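Local structure of uncharacterized protein (Nostoc punctiforme, 2R3S) at residues I98-S103 with P135-F140; V236-F241 with G265-F270. The protein is uncharacterised but is probably an O-methyltransferase, moving a methyl group from S-adenosylmethionine to a hydroxyl group of an unidentified substrate. All coordinates share one frame; numbering follows the deposited sequence.

Interaction 1. Residues I98-S103 with P135-F140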
ATOM      1  N   ILE A  98      -7.392  12.480  -2.302  1.00 28.89           N
ATOM      2  CA  ILE A  98      -7.073  11.335  -3.172  1.00 30.51           C
ATOM      3  C   ILE A  98      -7.102  11.710  -4.666  1.00 30.43           C
ATOM      4  O   ILE A  98      -6.525  11.008  -5.492  1.00 31.94           O
ATOM      5  CB  ILE A  98      -8.006  10.081  -2.946  1.00 30.41           C
ATOM      6  CG1 ILE A  98      -9.470  10.378  -3.334  1.00 29.85           C
ATOM      7  CG2 ILE A  98      -7.899   9.551  -1.513  1.00 29.81           C
ATOM      8  CD1 ILE A  98     -10.360   9.055  -3.497  1.00 31.47           C
ATOM      9  N   GLU A  99      -7.766  12.801  -5.022  1.00 29.86           N
ATOM     10  CA  GLU A  99      -7.766  13.239  -6.424  1.00 33.10           C
ATOM     11  C   GLU A  99      -6.383  13.584  -6.961  1.00 31.42           C
ATOM     12  O   GLU A  99      -6.114  13.436  -8.158  1.00 31.59           O
ATOM     13  CB  GLU A  99      -8.731  14.402  -6.616  1.00 31.69           C
ATOM     14  CG  GLU A  99     -10.206  13.941  -6.599  1.00 40.20           C
ATOM     15  CD  GLU A  99     -11.201  15.115  -6.626  1.00 45.61           C
ATOM     16  OE1 GLU A  99     -10.776  16.273  -6.912  1.00 65.78           O
ATOM     17  OE2 GLU A  99     -12.410  14.873  -6.339  1.00 60.01           O
ATOM     18  N   PHE A 100      -5.515  14.047  -6.066  1.00 30.56           N
ATOM     19  CA  PHE A 100      -4.094  14.183  -6.339  1.00 28.74           C
ATOM     20  C   PHE A 100      -3.326  12.924  -5.920  1.00 30.84           C
ATOM     21  O   PHE A 100      -2.630  12.327  -6.752  1.00 30.48           O
ATOM     22  CB  PHE A 100      -3.514  15.423  -5.633  1.00 28.12           C
ATOM     23  CG  PHE A 100      -2.019  15.502  -5.725  1.00 32.70           C
ATOM     24  CD1 PHE A 100      -1.405  15.946  -6.887  1.00 33.44           C
ATOM     25  CD2 PHE A 100      -1.231  15.094  -4.684  1.00 28.36           C
ATOM     26  CE1 PHE A 100      -0.032  15.973  -6.996  1.00 35.37           C
ATOM     27  CE2 PHE A 100       0.144  15.106  -4.788  1.00 29.38           C
ATOM     28  CZ  PHE A 100       0.747  15.550  -5.950  1.00 32.54           C
ATOM     29  N   LEU A 101      -3.470  12.508  -4.646  1.00 29.34           N
ATOM     30  CA  LEU A 101      -2.581  11.500  -4.066  1.00 28.97           C
ATOM     31  C   LEU A 101      -2.687  10.139  -4.742  1.00 30.68           C
ATOM     32  O   LEU A 101      -1.701   9.412  -4.822  1.00 29.98           O
ATOM     33  CB  LEU A 101      -2.790  11.373  -2.558  1.00 30.14           C
ATOM     34  CG  LEU A 101      -2.379  12.573  -1.705  1.00 24.90           C
ATOM     35  CD1 LEU A 101      -2.888  12.329  -0.304  1.00 24.41           C
ATOM     36  CD2 LEU A 101      -0.849  12.767  -1.723  1.00 26.97           C
ATOM     37  N   LEU A 102      -3.874   9.827  -5.266  1.00 31.47           N
ATOM     38  CA  LEU A 102      -4.111   8.604  -6.010  1.00 32.41           C
ATOM     39  C   LEU A 102      -4.365   8.894  -7.490  1.00 31.45           C
ATOM     40  O   LEU A 102      -4.905   8.065  -8.182  1.00 33.07           O
ATOM     41  CB  LEU A 102      -5.287   7.788  -5.396  1.00 31.88           C
ATOM     42  CG  LEU A 102      -5.049   7.288  -3.960  1.00 36.80           C
ATOM     43  CD1 LEU A 102      -6.112   6.325  -3.520  1.00 34.09           C
ATOM     44  CD2 LEU A 102      -3.654   6.663  -3.777  1.00 29.80           C
ATOM     45  N   SER A 103      -3.934  10.047  -7.980  1.00 33.03           N
ATOM     46  CA  SER A 103      -3.907  10.299  -9.418  1.00 34.62           C
ATOM     47  C   SER A 103      -2.924   9.369 -10.079  1.00 34.06           C
ATOM     48  O   SER A 103      -1.812   9.183  -9.587  1.00 33.59           O
ATOM     49  CB  SER A 103      -3.457  11.723  -9.747  1.00 34.60           C
ATOM     50  OG  SER A 103      -3.305  11.858 -11.156  1.00 37.69           O
ATOM     51  N   PRO A 135      -0.609  18.645 -15.846  1.00 34.23           N
ATOM     52  CA  PRO A 135      -1.921  18.867 -15.220  1.00 31.21           C
ATOM     53  C   PRO A 135      -2.071  18.338 -13.789  1.00 32.07           C
ATOM     54  O   PRO A 135      -3.036  18.680 -13.113  1.00 32.07           O
ATOM     55  CB  PRO A 135      -2.881  18.149 -16.168  1.00 30.08           C
ATOM     56  CG  PRO A 135      -2.056  17.078 -16.791  1.00 32.40           C
ATOM     57  CD  PRO A 135      -0.695  17.686 -16.968  1.00 34.05           C
ATOM     58  N   VAL A 136      -1.134  17.516 -13.327  1.00 32.16           N
ATOM     59  CA  VAL A 136      -1.170  17.021 -11.959  1.00 31.34           C
ATOM     60  C   VAL A 136      -1.109  18.183 -10.938  1.00 29.60           C
ATOM     61  O   VAL A 136      -1.575  18.031  -9.817  1.00 32.72           O
ATOM     62  CB  VAL A 136      -0.098  15.917 -11.700  1.00 28.97           C
ATOM     63  CG1 VAL A 136       1.315  16.509 -11.451  1.00 29.86           C
ATOM     64  CG2 VAL A 136      -0.557  14.997 -10.572  1.00 27.02           C
ATOM     65  N   TRP A 137      -0.606  19.339 -11.356  1.00 30.25           N
ATOM     66  CA  TRP A 137      -0.463  20.499 -10.469  1.00 29.70           C
ATOM     67  C   TRP A 137      -1.736  21.308 -10.357  1.00 32.03           C
ATOM     68  O   TRP A 137      -1.950  21.969  -9.337  1.00 30.97           O
ATOM     69  CB  TRP A 137       0.783  21.333 -10.834  1.00 29.54           C
ATOM     70  CG  TRP A 137       2.001  20.451 -10.767  1.00 27.85           C
ATOM     71  CD1 TRP A 137       2.858  20.154 -11.795  1.00 33.09           C
ATOM     72  CD2 TRP A 137       2.461  19.676  -9.631  1.00 27.46           C
ATOM     73  NE1 TRP A 137       3.806  19.254 -11.376  1.00 22.64           N
ATOM     74  CE2 TRP A 137       3.583  18.933 -10.063  1.00 30.85           C
ATOM     75  CE3 TRP A 137       2.037  19.545  -8.297  1.00 31.41           C
ATOM     76  CZ2 TRP A 137       4.283  18.073  -9.211  1.00 32.26           C
ATOM     77  CZ3 TRP A 137       2.737  18.679  -7.451  1.00 29.68           C
ATOM     78  CH2 TRP A 137       3.835  17.956  -7.912  1.00 30.15           C
ATOM     79  N   VAL A 138      -2.629  21.178 -11.346  1.00 33.71           N
ATOM     80  CA  VAL A 138      -3.996  21.674 -11.205  1.00 31.19           C
ATOM     81  C   VAL A 138      -4.734  20.806 -10.193  1.00 29.58           C
ATOM     82  O   VAL A 138      -5.408  21.341  -9.315  1.00 29.04           O
ATOM     83  CB  VAL A 138      -4.729  21.750 -12.567  1.00 34.72           C
ATOM     84  CG1 VAL A 138      -6.194  22.291 -12.425  1.00 27.85           C
ATOM     85  CG2 VAL A 138      -3.923  22.605 -13.524  1.00 31.69           C
ATOM     86  N   GLN A 139      -4.582  19.485 -10.291  1.00 29.79           N
ATOM     87  CA  GLN A 139      -5.175  18.589  -9.300  0.50 30.77           C
ATOM     88  C   GLN A 139      -4.619  18.854  -7.905  1.00 30.54           C
ATOM     89  O   GLN A 139      -5.389  18.902  -6.946  1.00 32.36           O
ATOM     90  CB  GLN A 139      -5.005  17.107  -9.668  0.50 30.90           C
ATOM     91  CG  GLN A 139      -5.945  16.626 -10.753  0.50 36.92           C
ATOM     92  CD  GLN A 139      -7.390  17.001 -10.474  0.50 39.55           C
ATOM     93  OE1 GLN A 139      -7.970  16.570  -9.478  0.50 31.46           O
ATOM     94  NE2 GLN A 139      -7.962  17.846 -11.339  0.50 40.53           N
ATOM     95  N   PHE A 140      -3.301  19.055  -7.784  1.00 29.53           N
ATOM     96  CA  PHE A 140      -2.740  19.389  -6.485  1.00 27.67           C
ATOM     97  C   PHE A 140      -3.404  20.648  -5.945  1.00 27.20           C
ATOM     98  O   PHE A 140      -3.869  20.665  -4.809  1.00 25.86           O
ATOM     99  CB  PHE A 140      -1.233  19.591  -6.537  1.00 25.85           C
ATOM    100  CG  PHE A 140      -0.612  19.809  -5.175  1.00 18.38           C
ATOM    101  CD1 PHE A 140      -0.654  21.050  -4.568  1.00 25.81           C
ATOM    102  CD2 PHE A 140      -0.023  18.768  -4.500  1.00 27.80           C
ATOM    103  CE1 PHE A 140      -0.112  21.251  -3.316  1.00 20.80           C
ATOM    104  CE2 PHE A 140       0.528  18.948  -3.242  1.00 26.52           C
ATOM    105  CZ  PHE A 140       0.495  20.197  -2.654  1.00 20.64           C
TER

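Interaction 2. Residues V236-F241 with G265-F270. With EDO (1,2-ethanediol), chain E.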
ATOM      1  N   VAL A 236       9.899  36.433  -0.333  1.00 39.02           N
ATOM      2  CA  VAL A 236       9.773  35.407  -1.387  1.00 37.55           C
ATOM      3  C   VAL A 236       9.447  34.038  -0.749  1.00 37.66           C
ATOM      4  O   VAL A 236      10.238  33.477   0.007  1.00 36.02           O
ATOM      5  CB  VAL A 236      11.034  35.299  -2.263  1.00 35.61           C
ATOM      6  CG1 VAL A 236      10.842  34.265  -3.360  1.00 31.90           C
ATOM      7  CG2 VAL A 236      11.387  36.677  -2.891  1.00 39.41           C
ATOM      8  N   LEU A 237       8.258  33.523  -1.046  1.00 37.18           N
ATOM      9  CA  LEU A 237       7.814  32.235  -0.536  1.00 33.86           C
ATOM     10  C   LEU A 237       8.135  31.139  -1.543  1.00 32.18           C
ATOM     11  O   LEU A 237       7.893  31.309  -2.731  1.00 32.33           O
ATOM     12  CB  LEU A 237       6.310  32.256  -0.278  1.00 32.77           C
ATOM     13  CG  LEU A 237       5.750  33.495   0.406  1.00 36.08           C
ATOM     14  CD1 LEU A 237       4.273  33.299   0.683  1.00 28.42           C
ATOM     15  CD2 LEU A 237       6.534  33.764   1.656  1.00 32.02           C
ATOM     16  N   LEU A 238       8.661  30.018  -1.052  1.00 30.88           N
ATOM     17  CA  LEU A 238       8.859  28.802  -1.823  1.00 31.08           C
ATOM     18  C   LEU A 238       8.175  27.593  -1.113  1.00 32.41           C
ATOM     19  O   LEU A 238       8.841  26.767  -0.446  1.00 29.79           O
ATOM     20  CB  LEU A 238      10.352  28.542  -1.967  1.00 33.07           C
ATOM     21  CG  LEU A 238      11.158  29.391  -2.943  1.00 32.32           C
ATOM     22  CD1 LEU A 238      12.685  29.368  -2.599  1.00 28.43           C
ATOM     23  CD2 LEU A 238      10.879  28.870  -4.333  1.00 26.08           C
ATOM     24  N   PRO A 239       6.841  27.473  -1.262  1.00 32.50           N
ATOM     25  CA  PRO A 239       6.134  26.362  -0.646  1.00 31.34           C
ATOM     26  C   PRO A 239       6.200  25.109  -1.512  1.00 29.83           C
ATOM     27  O   PRO A 239       5.805  25.151  -2.654  1.00 29.40           O
ATOM     28  CB  PRO A 239       4.702  26.881  -0.533  1.00 32.81           C
ATOM     29  CG  PRO A 239       4.642  28.159  -1.326  1.00 32.59           C
ATOM     30  CD  PRO A 239       5.924  28.343  -2.013  1.00 32.83           C
ATOM     31  N   ASN A 240       6.714  24.017  -0.963  1.00 29.09           N
ATOM     32  CA  ASN A 240       6.754  22.712  -1.636  1.00 30.03           C
ATOM     33  C   ASN A 240       7.234  22.762  -3.104  1.00 30.49           C
ATOM     34  O   ASN A 240       6.669  22.083  -4.000  1.00 30.69           O
ATOM     35  CB  ASN A 240       5.393  21.979  -1.523  1.00 31.21           C
ATOM     36  CG  ASN A 240       5.126  21.432  -0.132  1.00 33.89           C
ATOM     37  OD1 ASN A 240       5.911  20.644   0.397  1.00 32.01           O
ATOM     38  ND2 ASN A 240       3.999  21.835   0.461  1.00 29.08           N
ATOM     39  N   PHE A 241       8.308  23.524  -3.334  1.00 30.35           N
ATOM     40  CA  PHE A 241       8.901  23.642  -4.668  1.00 29.91           C
ATOM     41  C   PHE A 241      10.272  23.034  -4.777  1.00 28.11           C
ATOM     42  O   PHE A 241      10.551  22.306  -5.711  1.00 29.52           O
ATOM     43  CB  PHE A 241       9.007  25.116  -5.085  1.00 30.62           C
ATOM     44  CG  PHE A 241       9.195  25.316  -6.588  1.00 34.67           C
ATOM     45  CD1 PHE A 241       8.377  24.659  -7.508  1.00 35.15           C
ATOM     46  CD2 PHE A 241      10.168  26.174  -7.077  1.00 38.38           C
ATOM     47  CE1 PHE A 241       8.538  24.842  -8.874  1.00 38.12           C
ATOM     48  CE2 PHE A 241      10.324  26.358  -8.456  1.00 37.62           C
ATOM     49  CZ  PHE A 241       9.512  25.688  -9.340  1.00 32.50           C
ATOM     50  N   GLY A 265      15.517  41.838   2.313  1.00 52.57           N
ATOM     51  CA  GLY A 265      14.602  40.807   1.840  1.00 51.95           C
ATOM     52  C   GLY A 265      14.792  39.450   2.492  1.00 50.77           C
ATOM     53  O   GLY A 265      15.874  39.134   2.999  1.00 49.14           O
ATOM     54  N   LYS A 266      13.725  38.649   2.472  1.00 49.88           N
ATOM     55  CA  LYS A 266      13.695  37.346   3.137  1.00 47.81           C
ATOM     56  C   LYS A 266      13.034  36.290   2.261  1.00 45.44           C
ATOM     57  O   LYS A 266      12.055  36.565   1.588  1.00 46.67           O
ATOM     58  CB  LYS A 266      12.948  37.467   4.463  1.00 47.31           C
ATOM     59  CG  LYS A 266      13.867  37.813   5.617  1.00 53.75           C
ATOM     60  CD  LYS A 266      13.175  38.467   6.806  1.00 58.12           C
ATOM     61  CE  LYS A 266      13.719  39.879   7.048  1.00 64.94           C
ATOM     62  NZ  LYS A 266      13.091  40.569   8.216  1.00 65.95           N
ATOM     63  N   VAL A 267      13.579  35.079   2.274  1.00 44.13           N
ATOM     64  CA  VAL A 267      12.969  33.920   1.616  1.00 42.24           C
ATOM     65  C   VAL A 267      12.425  32.998   2.716  1.00 40.04           C
ATOM     66  O   VAL A 267      13.127  32.729   3.686  1.00 37.63           O
ATOM     67  CB  VAL A 267      14.008  33.178   0.772  1.00 40.97           C
ATOM     68  CG1 VAL A 267      13.400  31.974   0.054  1.00 41.00           C
ATOM     69  CG2 VAL A 267      14.657  34.140  -0.220  1.00 45.07           C
ATOM     70  N   ILE A 268      11.181  32.546   2.584  1.00 37.90           N
ATOM     71  CA  ILE A 268      10.631  31.477   3.438  1.00 36.41           C
ATOM     72  C   ILE A 268      10.421  30.201   2.616  1.00 36.02           C
ATOM     73  O   ILE A 268       9.636  30.184   1.658  1.00 34.75           O
ATOM     74  CB  ILE A 268       9.298  31.860   4.047  1.00 36.50           C
ATOM     75  CG1 ILE A 268       9.436  33.131   4.891  1.00 37.72           C
ATOM     76  CG2 ILE A 268       8.753  30.704   4.928  1.00 34.59           C
ATOM     77  CD1 ILE A 268       8.207  33.415   5.792  1.00 38.63           C
ATOM     78  N   VAL A 269      11.169  29.159   2.964  1.00 35.36           N
ATOM     79  CA  VAL A 269      10.994  27.825   2.377  1.00 35.25           C
ATOM     80  C   VAL A 269      10.053  27.019   3.261  1.00 35.07           C
ATOM     81  O   VAL A 269      10.201  26.999   4.472  1.00 35.31           O
ATOM     82  CB  VAL A 269      12.342  27.102   2.183  1.00 34.54           C
ATOM     83  CG1 VAL A 269      12.144  25.690   1.632  1.00 30.69           C
ATOM     84  CG2 VAL A 269      13.225  27.918   1.250  1.00 33.75           C
ATOM     85  N   PHE A 270       9.043  26.404   2.651  1.00 33.92           N
ATOM     86  CA  PHE A 270       8.110  25.539   3.369  1.00 33.18           C
ATOM     87  C   PHE A 270       8.174  24.191   2.657  1.00 33.45           C
ATOM     88  O   PHE A 270       7.904  24.107   1.470  1.00 31.03           O
ATOM     89  CB  PHE A 270       6.700  26.128   3.377  1.00 32.69           C
ATOM     90  CG  PHE A 270       5.662  25.217   3.980  1.00 35.31           C
ATOM     91  CD1 PHE A 270       5.518  25.118   5.349  1.00 38.79           C
ATOM     92  CD2 PHE A 270       4.814  24.460   3.173  1.00 37.37           C
ATOM     93  CE1 PHE A 270       4.547  24.263   5.907  1.00 38.70           C
ATOM     94  CE2 PHE A 270       3.860  23.618   3.734  1.00 32.93           C
ATOM     95  CZ  PHE A 270       3.735  23.527   5.095  1.00 34.67           C
TER
HETATM   96  C1  EDO E 337       3.363  24.152  -4.039  1.00 44.54           C
HETATM   97  O1  EDO E 337       4.336  25.109  -4.597  1.00 26.91           O
HETATM   98  C2  EDO E 337       2.808  23.082  -4.995  1.00 41.59           C
HETATM   99  O2  EDO E 337       3.571  21.869  -5.125  1.00 44.17           O

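Interaction 1. Residues I98-S103 with P135-F140
The carbonyl O of Val136 is met from two directions: Phe140 N gives it a helical hydrogen bond of 2.9 Å, and the ring of Phe100, reaching over from the other helix, lays its CD1 edge 3.6 Å from it. No hydrogen bond crosses this contact, which instead rests on how one ring is received. With CG anti to the backbone N (chi1 172°), Phe100 slips between the side chains of its partner helix. Phe140 drives CD2 down over the centre of the Phe100 face, 3.6 Å from Phe100 CZ, in an edge-to-face pair with planes 86° apart. Val136 CG2 packs at 3.7 Å against CE1 of Phe100, and Trp137 CZ3 comes obliquely to 3.9 Å from the same CE1. A leucine in place of Phe100 would probably leave the Phe140 edge without a ring face and open a gap before Val136 and Trp137. Outside the two segments, Met144 and Ile106 also touch Phe100, while the indole NE1 of Trp137 is spent on Thr129 O. Here, then, is an aromatic cluster of Phe100, Trp137 and Phe140, joining short helix 98-101, whose other side meets the second subunit, to helix 136-143.

Interaction 2. Residues V236-F241 with G265-F270
Val236 and Leu238 exchange backbone hydrogen bonds with Lys266, Ile268 and Phe270 in the alternating pattern of parallel strands, and Asn240 N extends it by a 2.7 Å bond to Phe270 O. One link departs from the rest: Phe270 N, 3.1 Å from Leu238 O, stands 48° out of the carbonyl plane. Packing is tight on the face of Val236, Leu238, Val267 and Val269. There Leu238, with CG beside its backbone N (chi1 -75°), sets CD1 3.8 Å from Val267 CG1 and 4.1 Å from Val269 CG2, so one methyl bridges two neighbours. On the reverse face Leu237 CD2 runs alongside Ile268, 4.1 Å from its CB. Side chains are looser toward the ends, though the Asn240 backbone bond is short: partly exposed Lys266 leads away from the partner strand, and Asn240 ND2, packed 3.7 Å from CE2 at the Phe270 ring edge, has its hydrogen-bond partner beyond the two segments, as does OD1, on Gln328. An ethanediol, probably from the crystallisation liquor, lies beside the Pro239 and Asn240 carbonyls, its bond to Asn240 O weak. Helix 247-260 covers the Leu238 face and helix 149-159 the Ile268 and Phe270 face, while strand 168-172 flanks 233-239 and strand 329-334 flanks 265-271.

Overall arrangement
Followed from the N terminus, the two contacts come in series, neither nested nor crossed. Interaction 1 closes an excursion of 31 residues, about a third of them helical, bringing helix 136-143 back to helix 98-101 near the subunit interface. The chain then builds the first strands of the Rossmann-like sheet before interaction 2 closes a beta-alpha-beta crossover through helix 247-260. The centres of the two interactions lie about 22 Å apart, yet their nearest atoms only about 5 Å. His244 spans the interval, meeting the Trp137 ring and bonding to Phe241 O, and the ethanediol beside Asn240 also approaches Trp137. The helix pair, one member facing the second subunit, thus lies near the end of a central strand.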